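Local coordinates for ribosome-inactivating protein 3 (Zea mays, PDB 2PQI) that belongs to the plant ribosome-inactivating protein family, a group of toxins and defence proteins that share a mixed alpha/beta fold, at residues F3-P8 and I20-K25. Sequence-based numbering, arbitrary orientation.
Sequences FTEIFP and IASVRK
Thr4 turns its side chain toward the helix and meets Val23. The two CA atoms lie 5.8 Å apart, the closest pair of CA atoms across the two segments. The CB of Thr4 is 3.8 Å from CG2 of Val23. OG1 of Thr4 is modelled too close to that same methyl, so the detail of this touch is doubtful. Both residues are buried.

Glu5 makes the polar part of the contact. Its chain is extended from CA to CD (chi2 174°), which carries the carboxylate out to Ser22. OG of Ser22 donates a hydrogen bond of 3.0 Å to OE2 of Glu5. The hydroxyl reaches OE2 from above the carboxylate plane, 51° out of it. OG is anti to the backbone N of Ser22 (chi1 -175°), which points it at Glu5. OG of Ser22 also lies 3.3 Å from CG of Glu5, so the hydroxyl touches the aliphatic part of the chain as well as the carboxylate. Tyr14 OH adds a weak hydrogen bond to OE2.

Further on, Phe7 turns to other partners: its ring stacks on Phe19, and its backbone pairs with strand 52-58. The contact thus joins strand 2-8, at one edge of the mixed sheet, to helix 16-28, which follows it in the chain. Strand 52-58 flanks both segments, with Thr55 touching Thr4 and Leu53 touching Val23.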
loop_
_atom_site.group_PDB
_atom_site.type_symbol
_atom_site.label_atom_id
_atom_site.label_comp_id
_atom_site.label_asym_id
_atom_site.label_seq_id
_atom_site.Cartn_x
_atom_site.Cartn_y
_atom_site.Cartn_z
ATOM N N PHE A 3 0.279 -9.494 -12.978
ATOM C CA PHE A 3 1.530 -8.753 -12.983
ATOM C C PHE A 3 1.213 -7.388 -13.500
ATOM O O PHE A 3 0.994 -7.236 -14.681
ATOM C CB PHE A 3 2.549 -9.375 -13.922
ATOM C CG PHE A 3 3.573 -10.170 -13.226
ATOM C CD1 PHE A 3 3.284 -11.451 -12.764
ATOM C CD2 PHE A 3 4.811 -9.612 -12.950
ATOM C CE1 PHE A 3 4.225 -12.168 -12.031
ATOM C CE2 PHE A 3 5.757 -10.316 -12.217
ATOM C CZ PHE A 3 5.462 -11.597 -11.755
ATOM N N THR A 4 1.177 -6.406 -12.614
ATOM C CA THR A 4 0.889 -5.027 -12.976
ATOM C C THR A 4 1.933 -4.593 -13.997
ATOM O O THR A 4 2.975 -5.230 -14.121
ATOM C CB THR A 4 1.021 -4.133 -11.745
ATOM O OG1 THR A 4 0.486 -2.842 -12.024
ATOM C CG2 THR A 4 2.467 -3.963 -11.391
ATOM N N GLU A 5 1.680 -3.531 -14.748
ATOM C CA GLU A 5 2.712 -3.121 -15.679
ATOM C C GLU A 5 3.831 -2.387 -14.934
ATOM O O GLU A 5 3.625 -1.828 -13.844
ATOM C CB GLU A 5 2.166 -2.270 -16.827
ATOM C CG GLU A 5 0.892 -1.513 -16.579
ATOM C CD GLU A 5 0.564 -0.616 -17.757
ATOM O OE1 GLU A 5 0.603 -1.121 -18.899
ATOM O OE2 GLU A 5 0.281 0.584 -17.548
ATOM N N ILE A 6 5.022 -2.427 -15.524
ATOM C CA ILE A 6 6.215 -1.824 -14.949
ATOM C C ILE A 6 6.084 -0.342 -14.685
ATOM O O ILE A 6 5.439 0.376 -15.452
ATOM C CB ILE A 6 7.444 -2.044 -15.880
ATOM C CG1 ILE A 6 7.715 -3.546 -16.015
ATOM C CG2 ILE A 6 8.640 -1.250 -15.380
ATOM C CD1 ILE A 6 9.163 -3.921 -15.969
ATOM N N PHE A 7 6.698 0.110 -13.592
ATOM C CA PHE A 7 6.698 1.529 -13.251
ATOM C C PHE A 7 8.130 2.052 -13.333
ATOM O O PHE A 7 8.969 1.700 -12.499
ATOM C CB PHE A 7 6.181 1.772 -11.833
ATOM C CG PHE A 7 6.024 3.239 -11.489
ATOM C CD1 PHE A 7 6.043 3.668 -10.168
ATOM C CD2 PHE A 7 5.838 4.188 -12.492
ATOM C CE1 PHE A 7 5.880 5.020 -9.846
ATOM C CE2 PHE A 7 5.674 5.542 -12.181
ATOM C CZ PHE A 7 5.695 5.956 -10.847
ATOM N N PRO A 8 8.434 2.870 -14.359
ATOM C CA PRO A 8 9.771 3.462 -14.565
ATOM C C PRO A 8 9.956 4.600 -13.562
ATOM O O PRO A 8 9.721 5.766 -13.886
ATOM C CB PRO A 8 9.703 3.984 -16.003
ATOM C CG PRO A 8 8.665 3.096 -16.655
ATOM C CD PRO A 8 7.612 3.005 -15.574
ATOM N N ILE A 20 -0.949 4.255 -10.579
ATOM C CA ILE A 20 -2.023 3.959 -9.642
ATOM C C ILE A 20 -3.292 3.540 -10.382
ATOM O O ILE A 20 -3.871 2.494 -10.091
ATOM C CB ILE A 20 -2.350 5.193 -8.767
ATOM C CG1 ILE A 20 -1.148 5.555 -7.888
ATOM C CG2 ILE A 20 -3.604 4.933 -7.955
ATOM C CD1 ILE A 20 -0.587 4.396 -7.049
ATOM N N ALA A 21 -3.725 4.366 -11.334
ATOM C CA ALA A 21 -4.935 4.066 -12.097
ATOM C C ALA A 21 -4.799 2.731 -12.812
ATOM O O ALA A 21 -5.738 1.942 -12.849
ATOM C CB ALA A 21 -5.236 5.187 -13.124
ATOM N N SER A 22 -3.625 2.477 -13.374
ATOM C CA SER A 22 -3.394 1.225 -14.084
ATOM C C SER A 22 -3.565 0.036 -13.154
ATOM O O SER A 22 -4.340 -0.880 -13.452
ATOM C CB SER A 22 -1.991 1.183 -14.687
ATOM O OG SER A 22 -1.834 0.008 -15.458
ATOM N N VAL A 23 -2.842 0.065 -12.035
ATOM C CA VAL A 23 -2.876 -1.011 -11.045
ATOM C C VAL A 23 -4.241 -1.196 -10.394
ATOM O O VAL A 23 -4.581 -2.297 -9.981
ATOM C CB VAL A 23 -1.791 -0.800 -9.971
ATOM C CG1 VAL A 23 -1.844 -1.913 -8.931
ATOM C CG2 VAL A 23 -0.427 -0.761 -10.647
ATOM N N ARG A 24 -5.028 -0.129 -10.319
ATOM C CA ARG A 24 -6.376 -0.235 -9.762
ATOM C C ARG A 24 -7.278 -0.972 -10.743
ATOM O O ARG A 24 -8.174 -1.728 -10.350
ATOM C CB ARG A 24 -6.968 1.145 -9.518
ATOM C CG ARG A 24 -6.520 1.783 -8.233
ATOM C CD ARG A 24 -7.242 3.084 -8.023
ATOM N NE ARG A 24 -6.820 3.719 -6.786
ATOM C CZ ARG A 24 -7.042 4.994 -6.489
ATOM N NH1 ARG A 24 -7.683 5.779 -7.343
ATOM N NH2 ARG A 24 -6.616 5.490 -5.338
ATOM N N LYS A 25 -7.053 -0.724 -12.028
ATOM C CA LYS A 25 -7.840 -1.373 -13.057
ATOM C C LYS A 25 -7.661 -2.884 -12.960
ATOM O O LYS A 25 -8.611 -3.647 -13.142
ATOM C CB LYS A 25 -7.404 -0.894 -14.432
ATOM C CG LYS A 25 -8.407 -0.005 -15.103
ATOM C CD LYS A 25 -7.781 1.322 -15.441
ATOM C CE LYS A 25 -7.754 1.558 -16.932
ATOM N NZ LYS A 25 -6.889 2.733 -17.231
#